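Rubber oxygenase (Streptomyces sp., PDB 5O1L) cleaves poly(cis-1,4-isoprene) of natural and synthetic rubber oxidatively, using a b-type heme to add dioxygen across the double bonds in endo fashion. Local coordinates at residues Gln224-Val238 with Tyr257-Ser271. Sequence-based numbering, arbitrary orientation.
Sequences QADIMVTWHSLATFV and YLHVWQVSAHMLGVS. With HEM (protoporphyrin IX containing Fe), chain C.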
ATOM      1  N   GLN A 224       9.414  10.809  -3.405  1.00 14.28           N
ATOM      2  CA  GLN A 224       9.296   9.716  -4.390  0.50 14.17           C
ATOM      3  C   GLN A 224       9.923   8.452  -3.815  1.00 13.90           C
ATOM      4  O   GLN A 224       9.396   7.340  -3.991  1.00 13.60           O
ATOM      5  CB  GLN A 224      10.018  10.078  -5.689  0.50 14.78           C
ATOM      6  CG  GLN A 224       9.385  11.237  -6.466  0.50 15.09           C
ATOM      7  CD  GLN A 224       8.266  10.811  -7.343  0.50 14.62           C
ATOM      8  OE1 GLN A 224       7.233  11.516  -7.457  0.50 16.79           O
ATOM      9  NE2 GLN A 224       8.387   9.651  -7.915  0.50 13.89           N
ATOM     10  N   ALA A 225      11.110   8.599  -3.219  1.00 13.95           N
ATOM     11  CA  ALA A 225      11.800   7.450  -2.619  1.00 14.72           C
ATOM     12  C   ALA A 225      10.942   6.822  -1.529  1.00 13.88           C
ATOM     13  O   ALA A 225      10.817   5.586  -1.442  1.00 15.45           O
ATOM     14  CB  ALA A 225      13.182   7.867  -2.073  1.00 15.39           C
ATOM     15  N   ASP A 226      10.344   7.651  -0.685  1.00 13.74           N
ATOM     16  CA  ASP A 226       9.495   7.161   0.360  1.00 13.89           C
ATOM     17  C   ASP A 226       8.260   6.356  -0.193  1.00 12.62           C
ATOM     18  O   ASP A 226       7.925   5.263   0.311  1.00 13.34           O
ATOM     19  CB  ASP A 226       8.949   8.315   1.232  1.00 15.55           C
ATOM     20  CG  ASP A 226      10.019   9.085   2.009  1.00 17.85           C
ATOM     21  OD1 ASP A 226      11.009   8.455   2.398  1.00 20.53           O
ATOM     22  OD2 ASP A 226       9.695  10.257   2.359  1.00 21.54           O
ATOM     23  N   ILE A 227       7.695   6.871  -1.262  1.00 12.20           N
ATOM     24  CA  ILE A 227       6.547   6.206  -1.882  1.00 11.64           C
ATOM     25  C   ILE A 227       6.997   4.814  -2.356  1.00 11.32           C
ATOM     26  O   ILE A 227       6.278   3.809  -2.150  1.00 11.94           O
ATOM     27  CB  ILE A 227       5.888   7.023  -2.975  1.00 12.06           C
ATOM     28  CG1 ILE A 227       5.367   8.357  -2.416  1.00 13.56           C
ATOM     29  CG2 ILE A 227       4.786   6.224  -3.692  1.00 11.90           C
ATOM     30  CD1 ILE A 227       4.880   9.273  -3.489  1.00 13.84           C
ATOM     31  N   MET A 228       8.159   4.755  -2.994  1.00 12.00           N
ATOM     32  CA  MET A 228       8.661   3.460  -3.491  1.00 11.97           C
ATOM     33  C   MET A 228       9.017   2.465  -2.393  1.00 12.20           C
ATOM     34  O   MET A 228       8.806   1.287  -2.532  1.00 12.44           O
ATOM     35  CB  MET A 228       9.783   3.661  -4.502  1.00 13.27           C
ATOM     36  CG  MET A 228       9.262   4.166  -5.801  1.00 13.85           C
ATOM     37  SD  MET A 228       7.933   3.181  -6.573  1.00 17.29           S
ATOM     38  CE  MET A 228       8.658   1.635  -6.588  1.00 17.98           C
ATOM     39  N   VAL A 229       9.510   2.964  -1.260  1.00 12.89           N
ATOM     40  CA  VAL A 229       9.686   2.091  -0.108  1.00 13.88           C
ATOM     41  C   VAL A 229       8.404   1.422   0.273  1.00 11.82           C
ATOM     42  O   VAL A 229       8.317   0.194   0.501  1.00 12.78           O
ATOM     43  CB  VAL A 229      10.351   2.874   1.070  1.00 15.45           C
ATOM     44  CG1 VAL A 229      10.304   2.026   2.323  1.00 16.44           C
ATOM     45  CG2 VAL A 229      11.746   3.273   0.722  1.00 16.32           C
ATOM     46  N   THR A 230       7.354   2.207   0.455  1.00 12.78           N
ATOM     47  CA  THR A 230       6.032   1.734   0.789  1.00 12.63           C
ATOM     48  C   THR A 230       5.532   0.751  -0.320  1.00 11.32           C
ATOM     49  O   THR A 230       4.948  -0.322  -0.051  1.00 11.31           O
ATOM     50  CB  THR A 230       5.103   2.898   1.114  1.00 14.41           C
ATOM     51  OG1 THR A 230       5.582   3.410   2.371  1.00 16.75           O
ATOM     52  CG2 THR A 230       3.705   2.392   1.240  1.00 13.23           C
ATOM     53  N   TRP A 231       5.775   1.115  -1.588  1.00 10.79           N
ATOM     54  CA  TRP A 231       5.396   0.219  -2.680  1.00 10.26           C
ATOM     55  C   TRP A 231       6.039  -1.196  -2.526  1.00 10.67           C
ATOM     56  O   TRP A 231       5.385  -2.217  -2.735  1.00 11.36           O
ATOM     57  CB  TRP A 231       5.861   0.877  -3.989  1.00 10.68           C
ATOM     58  CG  TRP A 231       5.410   0.265  -5.258  1.00 10.20           C
ATOM     59  CD1 TRP A 231       4.357   0.676  -6.040  1.00 10.82           C
ATOM     60  CD2 TRP A 231       6.027  -0.769  -6.022  1.00 10.09           C
ATOM     61  NE1 TRP A 231       4.281  -0.047  -7.208  1.00 11.02           N
ATOM     62  CE2 TRP A 231       5.289  -0.973  -7.209  1.00 10.36           C
ATOM     63  CE3 TRP A 231       7.112  -1.606  -5.819  1.00 11.41           C
ATOM     64  CZ2 TRP A 231       5.681  -1.863  -8.189  1.00 10.32           C
ATOM     65  CZ3 TRP A 231       7.477  -2.512  -6.787  1.00 11.41           C
ATOM     66  CH2 TRP A 231       6.754  -2.676  -7.930  1.00 11.44           C
ATOM     67  N   HIS A 232       7.314  -1.237  -2.115  1.00 10.96           N
ATOM     68  CA  HIS A 232       7.994  -2.513  -1.908  1.00 11.16           C
ATOM     69  C   HIS A 232       7.404  -3.296  -0.749  1.00 10.71           C
ATOM     70  O   HIS A 232       7.406  -4.522  -0.793  1.00 11.32           O
ATOM     71  CB  HIS A 232       9.461  -2.289  -1.727  1.00 11.61           C
ATOM     72  CG  HIS A 232      10.136  -2.024  -3.028  1.00 11.16           C
ATOM     73  ND1 HIS A 232      10.146  -2.883  -4.083  1.00 11.90           N
ATOM     74  CD2 HIS A 232      10.815  -0.918  -3.450  1.00 11.37           C
ATOM     75  CE1 HIS A 232      10.812  -2.328  -5.088  1.00 12.09           C
ATOM     76  NE2 HIS A 232      11.249  -1.149  -4.710  1.00 11.17           N
ATOM     77  N   SER A 233       6.852  -2.599   0.235  1.00 11.48           N
ATOM     78  CA  SER A 233       6.176  -3.243   1.393  1.00 11.66           C
ATOM     79  C   SER A 233       4.843  -3.834   0.994  1.00 11.76           C
ATOM     80  O   SER A 233       4.343  -4.667   1.750  1.00 13.78           O
ATOM     81  CB  SER A 233       6.005  -2.270   2.537  1.00 12.30           C
ATOM     82  OG  SER A 233       4.899  -1.433   2.394  1.00 14.15           O
ATOM     83  N   LEU A 234       4.360  -3.493  -0.174  1.00 12.00           N
ATOM     84  CA  LEU A 234       3.115  -3.956  -0.751  1.00 11.28           C
ATOM     85  C   LEU A 234       3.389  -4.906  -1.860  1.00 11.72           C
ATOM     86  O   LEU A 234       3.499  -6.105  -1.595  1.00 13.12           O
ATOM     87  CB  LEU A 234       2.286  -2.733  -1.241  1.00 12.54           C
ATOM     88  CG  LEU A 234       1.751  -1.908  -0.081  1.00 12.43           C
ATOM     89  CD1 LEU A 234       1.379  -0.491  -0.520  1.00 13.40           C
ATOM     90  CD2 LEU A 234       0.528  -2.601   0.500  1.00 13.61           C
ATOM     91  N   ALA A 235       3.588  -4.473  -3.079  1.00 10.78           N
ATOM     92  CA  ALA A 235       3.764  -5.355  -4.251  1.00 11.32           C
ATOM     93  C   ALA A 235       4.864  -6.414  -4.083  1.00 10.40           C
ATOM     94  O   ALA A 235       4.635  -7.591  -4.240  1.00 10.50           O
ATOM     95  CB  ALA A 235       4.046  -4.534  -5.460  1.00 12.08           C
ATOM     96  N   THR A 236       6.078  -5.941  -3.807  1.00 10.90           N
ATOM     97  CA  THR A 236       7.188  -6.888  -3.848  1.00 10.67           C
ATOM     98  C   THR A 236       7.054  -7.885  -2.700  1.00  9.79           C
ATOM     99  O   THR A 236       7.390  -9.078  -2.868  1.00 11.12           O
ATOM    100  CB  THR A 236       8.517  -6.107  -3.677  1.00 11.49           C
ATOM    101  OG1 THR A 236       8.429  -5.039  -4.666  1.00 11.92           O
ATOM    102  CG2 THR A 236       9.665  -6.927  -4.040  1.00 11.93           C
ATOM    103  N   PHE A 237       6.652  -7.405  -1.530  1.00 10.28           N
ATOM    104  CA  PHE A 237       6.443  -8.289  -0.383  1.00 11.16           C
ATOM    105  C   PHE A 237       5.363  -9.316  -0.625  1.00 11.13           C
ATOM    106  O   PHE A 237       5.562 -10.523  -0.389  1.00 11.56           O
ATOM    107  CB  PHE A 237       6.027  -7.410   0.841  1.00 12.52           C
ATOM    108  CG  PHE A 237       5.523  -8.207   2.027  1.00 14.90           C
ATOM    109  CD1 PHE A 237       6.365  -8.892   2.771  1.00 16.64           C
ATOM    110  CD2 PHE A 237       4.181  -8.184   2.318  1.00 16.56           C
ATOM    111  CE1 PHE A 237       5.871  -9.611   3.943  1.00 17.25           C
ATOM    112  CE2 PHE A 237       3.669  -8.887   3.401  1.00 18.54           C
ATOM    113  CZ  PHE A 237       4.539  -9.570   4.190  1.00 17.91           C
ATOM    114  N   VAL A 238       4.217  -8.914  -1.129  1.00 11.87           N
ATOM    115  CA  VAL A 238       3.125  -9.861  -1.334  1.00 12.63           C
ATOM    116  C   VAL A 238       3.505 -10.903  -2.305  1.00 11.85           C
ATOM    117  O   VAL A 238       3.198 -12.100  -2.079  1.00 12.43           O
ATOM    118  CB  VAL A 238       1.836  -9.117  -1.742  1.00 14.06           C
ATOM    119  CG1 VAL A 238       0.740 -10.055  -2.207  1.00 16.67           C
ATOM    120  CG2 VAL A 238       1.371  -8.334  -0.611  1.00 16.82           C
ATOM    121  N   TYR A 257       0.308  -8.907 -12.283  1.00 10.35           N
ATOM    122  CA  TYR A 257       0.298  -8.291 -10.957  1.00 10.05           C
ATOM    123  C   TYR A 257       1.318  -7.161 -10.865  1.00 10.60           C
ATOM    124  O   TYR A 257       1.009  -6.045 -10.375  1.00  9.91           O
ATOM    125  CB  TYR A 257       0.535  -9.356  -9.858  1.00 10.89           C
ATOM    126  CG  TYR A 257       0.535  -8.858  -8.446  1.00 11.58           C
ATOM    127  CD1 TYR A 257      -0.627  -8.681  -7.797  1.00 14.87           C
ATOM    128  CD2 TYR A 257       1.682  -8.557  -7.774  1.00 12.86           C
ATOM    129  CE1 TYR A 257      -0.626  -8.249  -6.479  1.00 13.98           C
ATOM    130  CE2 TYR A 257       1.697  -8.132  -6.462  1.00 14.09           C
ATOM    131  CZ  TYR A 257       0.520  -7.956  -5.840  1.00 14.21           C
ATOM    132  OH  TYR A 257       0.522  -7.457  -4.514  1.00 15.50           O
ATOM    133  N   LEU A 258       2.542  -7.358 -11.318  1.00 10.54           N
ATOM    134  CA  LEU A 258       3.507  -6.287 -11.379  1.00  9.97           C
ATOM    135  C   LEU A 258       2.985  -5.095 -12.171  1.00 10.69           C
ATOM    136  O   LEU A 258       3.116  -3.955 -11.737  1.00 10.03           O
ATOM    137  CB  LEU A 258       4.809  -6.776 -12.003  1.00 10.98           C
ATOM    138  CG  LEU A 258       5.899  -5.709 -12.194  1.00 11.35           C
ATOM    139  CD1 LEU A 258       6.355  -5.093 -10.897  1.00 11.71           C
ATOM    140  CD2 LEU A 258       7.077  -6.406 -12.865  1.00 12.03           C
ATOM    141  N   HIS A 259       2.387  -5.366 -13.299  1.00 10.05           N
ATOM    142  CA  HIS A 259       1.849  -4.298 -14.166  1.00 10.12           C
ATOM    143  C   HIS A 259       0.817  -3.473 -13.459  1.00  9.85           C
ATOM    144  O   HIS A 259       0.827  -2.238 -13.551  1.00  9.67           O
ATOM    145  CB  HIS A 259       1.357  -4.871 -15.473  1.00 10.23           C
ATOM    146  CG  HIS A 259       1.073  -3.845 -16.514  1.00 11.08           C
ATOM    147  ND1 HIS A 259       2.087  -3.067 -17.042  1.00 13.62           N
ATOM    148  CD2 HIS A 259      -0.061  -3.424 -17.094  1.00 11.91           C
ATOM    149  CE1 HIS A 259       1.538  -2.205 -17.920  1.00 13.40           C
ATOM    150  NE2 HIS A 259       0.272  -2.431 -18.001  1.00 13.09           N
ATOM    151  N   VAL A 260      -0.105  -4.120 -12.759  1.00  9.63           N
ATOM    152  CA  VAL A 260      -1.070  -3.343 -11.941  1.00  9.91           C
ATOM    153  C   VAL A 260      -0.355  -2.407 -11.009  1.00  9.98           C
ATOM    154  O   VAL A 260      -0.749  -1.224 -10.878  1.00  9.61           O
ATOM    155  CB  VAL A 260      -2.008  -4.288 -11.189  1.00 10.84           C
ATOM    156  CG1 VAL A 260      -2.855  -3.546 -10.171  1.00 10.90           C
ATOM    157  CG2 VAL A 260      -2.879  -5.107 -12.077  1.00 11.37           C
ATOM    158  N   TRP A 261       0.643  -2.862 -10.296  1.00  9.34           N
ATOM    159  CA  TRP A 261       1.405  -2.052  -9.359  1.00  9.53           C
ATOM    160  C   TRP A 261       2.240  -1.003 -10.025  1.00  9.62           C
ATOM    161  O   TRP A 261       2.414   0.096  -9.502  1.00 10.09           O
ATOM    162  CB  TRP A 261       2.156  -2.926  -8.342  1.00 10.22           C
ATOM    163  CG  TRP A 261       1.244  -3.479  -7.337  1.00 10.49           C
ATOM    164  CD1 TRP A 261       0.515  -4.620  -7.343  1.00 12.43           C
ATOM    165  CD2 TRP A 261       0.854  -2.754  -6.137  1.00 11.21           C
ATOM    166  NE1 TRP A 261      -0.298  -4.655  -6.211  1.00 12.48           N
ATOM    167  CE2 TRP A 261      -0.058  -3.560  -5.453  1.00 11.52           C
ATOM    168  CE3 TRP A 261       1.228  -1.560  -5.609  1.00 12.91           C
ATOM    169  CZ2 TRP A 261      -0.629  -3.165  -4.231  1.00 12.21           C
ATOM    170  CZ3 TRP A 261       0.726  -1.178  -4.393  1.00 13.19           C
ATOM    171  CH2 TRP A 261      -0.238  -1.972  -3.745  1.00 13.12           C
ATOM    172  N   GLN A 262       2.747  -1.240 -11.224  1.00  8.93           N
ATOM    173  CA  GLN A 262       3.502  -0.232 -11.956  1.00  9.35           C
ATOM    174  C   GLN A 262       2.564   0.915 -12.383  1.00  9.21           C
ATOM    175  O   GLN A 262       2.895   2.076 -12.167  1.00  9.97           O
ATOM    176  CB  GLN A 262       4.174  -0.850 -13.192  1.00  9.53           C
ATOM    177  CG  GLN A 262       5.324  -1.830 -12.961  1.00  9.68           C
ATOM    178  CD  GLN A 262       5.673  -2.592 -14.197  1.00 10.27           C
ATOM    179  OE1 GLN A 262       4.827  -2.951 -15.024  1.00 10.88           O
ATOM    180  NE2 GLN A 262       6.985  -2.831 -14.313  1.00 10.41           N
ATOM    181  N   VAL A 263       1.426   0.572 -12.992  1.00  9.84           N
ATOM    182  CA  VAL A 263       0.518   1.584 -13.430  1.00 10.01           C
ATOM    183  C   VAL A 263       0.027   2.346 -12.210  1.00 10.00           C
ATOM    184  O   VAL A 263      -0.060   3.567 -12.236  1.00 10.57           O
ATOM    185  CB  VAL A 263      -0.630   0.960 -14.188  1.00 10.88           C
ATOM    186  CG1 VAL A 263      -1.800   1.951 -14.383  1.00 12.14           C
ATOM    187  CG2 VAL A 263      -0.167   0.367 -15.524  1.00 11.46           C
ATOM    188  N   SER A 264      -0.231   1.631 -11.110  1.00  9.87           N
ATOM    189  CA  SER A 264      -0.751   2.341  -9.926  1.00 10.29           C
ATOM    190  C   SER A 264       0.268   3.297  -9.364  1.00 10.86           C
ATOM    191  O   SER A 264      -0.091   4.401  -8.946  1.00 12.19           O
ATOM    192  CB  SER A 264      -1.183   1.349  -8.890  1.00 11.11           C
ATOM    193  OG  SER A 264      -2.256   0.521  -9.352  1.00 11.99           O
ATOM    194  N   ALA A 265       1.535   2.961  -9.323  1.00 10.75           N
ATOM    195  CA  ALA A 265       2.603   3.875  -8.893  1.00 11.40           C
ATOM    196  C   ALA A 265       2.596   5.104  -9.764  1.00 11.23           C
ATOM    197  O   ALA A 265       2.669   6.231  -9.253  1.00 11.89           O
ATOM    198  CB  ALA A 265       3.940   3.188  -8.969  1.00 11.27           C
ATOM    199  N   HIS A 266       2.495   4.944 -11.081  1.00 10.57           N
ATOM    200  CA  HIS A 266       2.441   6.150 -11.976  1.00 11.59           C
ATOM    201  C   HIS A 266       1.237   6.973 -11.624  1.00 12.26           C
ATOM    202  O   HIS A 266       1.370   8.219 -11.518  1.00 12.41           O
ATOM    203  CB  HIS A 266       2.317   5.641 -13.405  1.00 12.47           C
ATOM    204  CG  HIS A 266       2.233   6.731 -14.411  1.00 14.16           C
ATOM    205  ND1 HIS A 266       1.103   7.445 -14.779  1.00 16.74           N
ATOM    206  CD2 HIS A 266       3.223   7.176 -15.187  1.00 14.17           C
ATOM    207  CE1 HIS A 266       1.464   8.314 -15.741  1.00 14.47           C
ATOM    208  NE2 HIS A 266       2.760   8.188 -15.971  1.00 17.42           N
ATOM    209  N   MET A 267       0.080   6.362 -11.431  1.00 11.02           N
ATOM    210  CA  MET A 267      -1.148   7.178 -11.184  1.00 11.99           C
ATOM    211  C   MET A 267      -1.096   7.823  -9.837  1.00 12.72           C
ATOM    212  O   MET A 267      -1.688   8.879  -9.640  1.00 13.77           O
ATOM    213  CB  MET A 267      -2.348   6.286 -11.288  1.00 12.79           C
ATOM    214  CG  MET A 267      -2.555   5.660 -12.657  1.00 13.39           C
ATOM    215  SD  MET A 267      -2.628   6.846 -14.003  1.00 15.32           S
ATOM    216  CE  MET A 267      -4.176   7.737 -13.671  1.00 16.06           C
ATOM    217  N   LEU A 268      -0.323   7.327  -8.913  1.00 13.68           N
ATOM    218  CA  LEU A 268      -0.101   8.010  -7.605  1.00 15.09           C
ATOM    219  C   LEU A 268       0.901   9.107  -7.695  1.00 16.43           C
ATOM    220  O   LEU A 268       1.148   9.803  -6.677  1.00 20.54           O
ATOM    221  CB  LEU A 268       0.339   6.999  -6.560  1.00 17.30           C
ATOM    222  CG  LEU A 268      -0.737   6.025  -6.169  1.00 19.17           C
ATOM    223  CD1 LEU A 268      -0.164   4.745  -5.485  1.00 21.06           C
ATOM    224  CD2 LEU A 268      -1.738   6.685  -5.264  1.00 20.79           C
ATOM    225  N   GLY A 269       1.528   9.335  -8.853  1.00 13.55           N
ATOM    226  CA  GLY A 269       2.485  10.385  -8.996  1.00 13.82           C
ATOM    227  C   GLY A 269       3.936  10.017  -8.925  1.00 15.42           C
ATOM    228  O   GLY A 269       4.790  10.901  -8.962  1.00 17.30           O
ATOM    229  N   VAL A 270       4.263   8.722  -8.951  1.00 13.62           N
ATOM    230  CA  VAL A 270       5.653   8.285  -9.004  1.00 13.73           C
ATOM    231  C   VAL A 270       6.159   8.454 -10.460  1.00 12.92           C
ATOM    232  O   VAL A 270       5.498   8.001 -11.393  1.00 13.17           O
ATOM    233  CB  VAL A 270       5.858   6.884  -8.551  1.00 13.01           C
ATOM    234  CG1 VAL A 270       7.361   6.570  -8.610  1.00 13.50           C
ATOM    235  CG2 VAL A 270       5.307   6.722  -7.108  1.00 14.58           C
ATOM    236  N   SER A 271       7.274   9.130 -10.662  1.00 13.14           N
ATOM    237  CA  SER A 271       7.856   9.249 -11.962  1.00 14.23           C
ATOM    238  C   SER A 271       8.235   7.877 -12.493  1.00 12.85           C
ATOM    239  O   SER A 271       8.764   7.030 -11.745  1.00 12.52           O
ATOM    240  CB  SER A 271       9.154  10.042 -11.841  1.00 17.03           C
ATOM    241  OG  SER A 271       9.824  10.017 -13.065  1.00 22.75           O
TER
HETATM  242  CHA HEM C 501      -3.006   9.311   2.732  1.00 16.04           C
HETATM  243  CHB HEM C 501      -2.127   5.613  -0.115  1.00 14.94           C
HETATM  244  CHC HEM C 501       2.578   6.270   0.487  1.00 13.35           C
HETATM  245  CHD HEM C 501       1.609   9.256   4.084  1.00 15.40           C
HETATM  246  C1A HEM C 501      -3.109   8.283   1.863  1.00 16.08           C
HETATM  247  C2A HEM C 501      -4.390   7.841   1.363  1.00 17.71           C
HETATM  248  C3A HEM C 501      -4.144   6.771   0.595  1.00 16.35           C
HETATM  249  C4A HEM C 501      -2.769   6.566   0.551  1.00 15.25           C
HETATM  250  CMA HEM C 501      -5.215   5.966  -0.099  1.00 16.09           C
HETATM  251  CAA HEM C 501      -5.790   8.433   1.658  1.00 20.46           C
HETATM  252  CBA HEM C 501      -6.326   7.865   2.986  1.00 24.17           C
HETATM  253  CGA HEM C 501      -7.796   8.068   3.053  1.00 30.25           C
HETATM  254  O1A HEM C 501      -8.115   9.220   3.370  1.00 35.26           O
HETATM  255  O2A HEM C 501      -8.595   7.094   2.765  1.00 36.20           O
HETATM  256  C1B HEM C 501      -0.746   5.493  -0.230  1.00 13.70           C
HETATM  257  C2B HEM C 501      -0.133   4.506  -1.052  1.00 14.16           C
HETATM  258  C3B HEM C 501       1.177   4.662  -0.940  1.00 13.75           C
HETATM  259  C4B HEM C 501       1.407   5.747   0.002  1.00 13.26           C
HETATM  260  CMB HEM C 501      -0.824   3.477  -1.921  1.00 14.69           C
HETATM  261  CAB HEM C 501       2.336   4.066  -1.556  1.00 13.64           C
HETATM  262  CBB HEM C 501       2.348   3.030  -2.542  1.00 14.65           C
HETATM  263  C1C HEM C 501       2.744   7.161   1.537  1.00 13.37           C
HETATM  264  C2C HEM C 501       4.034   7.393   2.161  1.00 14.28           C
HETATM  265  C3C HEM C 501       3.726   8.260   3.157  1.00 14.91           C
HETATM  266  C4C HEM C 501       2.285   8.442   3.148  1.00 14.96           C
HETATM  267  CMC HEM C 501       5.368   6.888   1.692  1.00 14.22           C
HETATM  268  CAC HEM C 501       4.646   8.846   4.144  1.00 15.76           C
HETATM  269  CBC HEM C 501       6.036   8.831   4.199  1.00 16.94           C
HETATM  270  C1D HEM C 501       0.264   9.514   4.025  1.00 15.96           C
HETATM  271  C2D HEM C 501      -0.424  10.482   4.902  1.00 17.14           C
HETATM  272  C3D HEM C 501      -1.703  10.510   4.545  1.00 17.72           C
HETATM  273  C4D HEM C 501      -1.823   9.591   3.411  1.00 16.19           C
HETATM  274  CMD HEM C 501       0.266  11.175   6.016  1.00 17.72           C
HETATM  275  CAD HEM C 501      -2.839  11.340   5.192  1.00 20.23           C
HETATM  276  CBD HEM C 501      -3.379  10.528   6.363  1.00 24.68           C
HETATM  277  CGD HEM C 501      -4.454  11.357   7.074  1.00 30.05           C
HETATM  278  O1D HEM C 501      -5.612  10.884   7.090  1.00 32.66           O
HETATM  279  O2D HEM C 501      -4.227  12.467   7.627  1.00 35.46           O
HETATM  280  NA  HEM C 501      -2.122   7.515   1.332  1.00 15.41           N
HETATM  281  NB  HEM C 501       0.230   6.174   0.386  1.00 14.02           N
HETATM  282  NC  HEM C 501       1.679   7.765   2.146  1.00 13.96           N
HETATM  283  ND  HEM C 501      -0.608   9.063   3.089  1.00 14.92           N
HETATM  284 FE   HEM C 501      -0.196   7.661   1.730  1.00 15.01          FE
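With its CG trans to the backbone nitrogen (chi1 -171°), Trp231 extends its indole toward helix 251-267, whereas Trp261, with CG trans to the carbonyl carbon instead, lays its ring back against helix 224-244. The two indoles pack edge to face, the six-membered ring of Trp261 turning its rim to the five-membered ring of Trp231, with the planes nearly perpendicular at 85°. Trp231 NE1 donates to Trp261 O at 3.0 Å, almost straight at 171°; the oxygen lies in the indole plane, but the donor sits above the carbonyl plane. Ala265 N reaches the same oxygen from the opposite face, within the helix. Ala235 CB stands over one face of the Trp261 ring, 3.5 Å from CG, a CH-pi contact, while Leu234 CB meets Trp261 CH2 at 3.6 Å. A phenylalanine in place of Trp231 would probably leave Trp261 O with its intrahelical donor but without this cross-helix grip. In the heme pocket, Thr230 CG2 lies 3.5 Å from HEM CAB; nearby Val270, just beyond the Schellman motif closed by Gly269, presses CG2 against Ile227 CG2 at a tight 3.5 Å. At the far end, Tyr257 OH nestles against Val238 and hydrogen-bonds to Tyr134. In this buried antiparallel helix pair the indole bond satisfies a polar NE1 among largely apolar groups and probably fixes the rotation of the Trp231 ring.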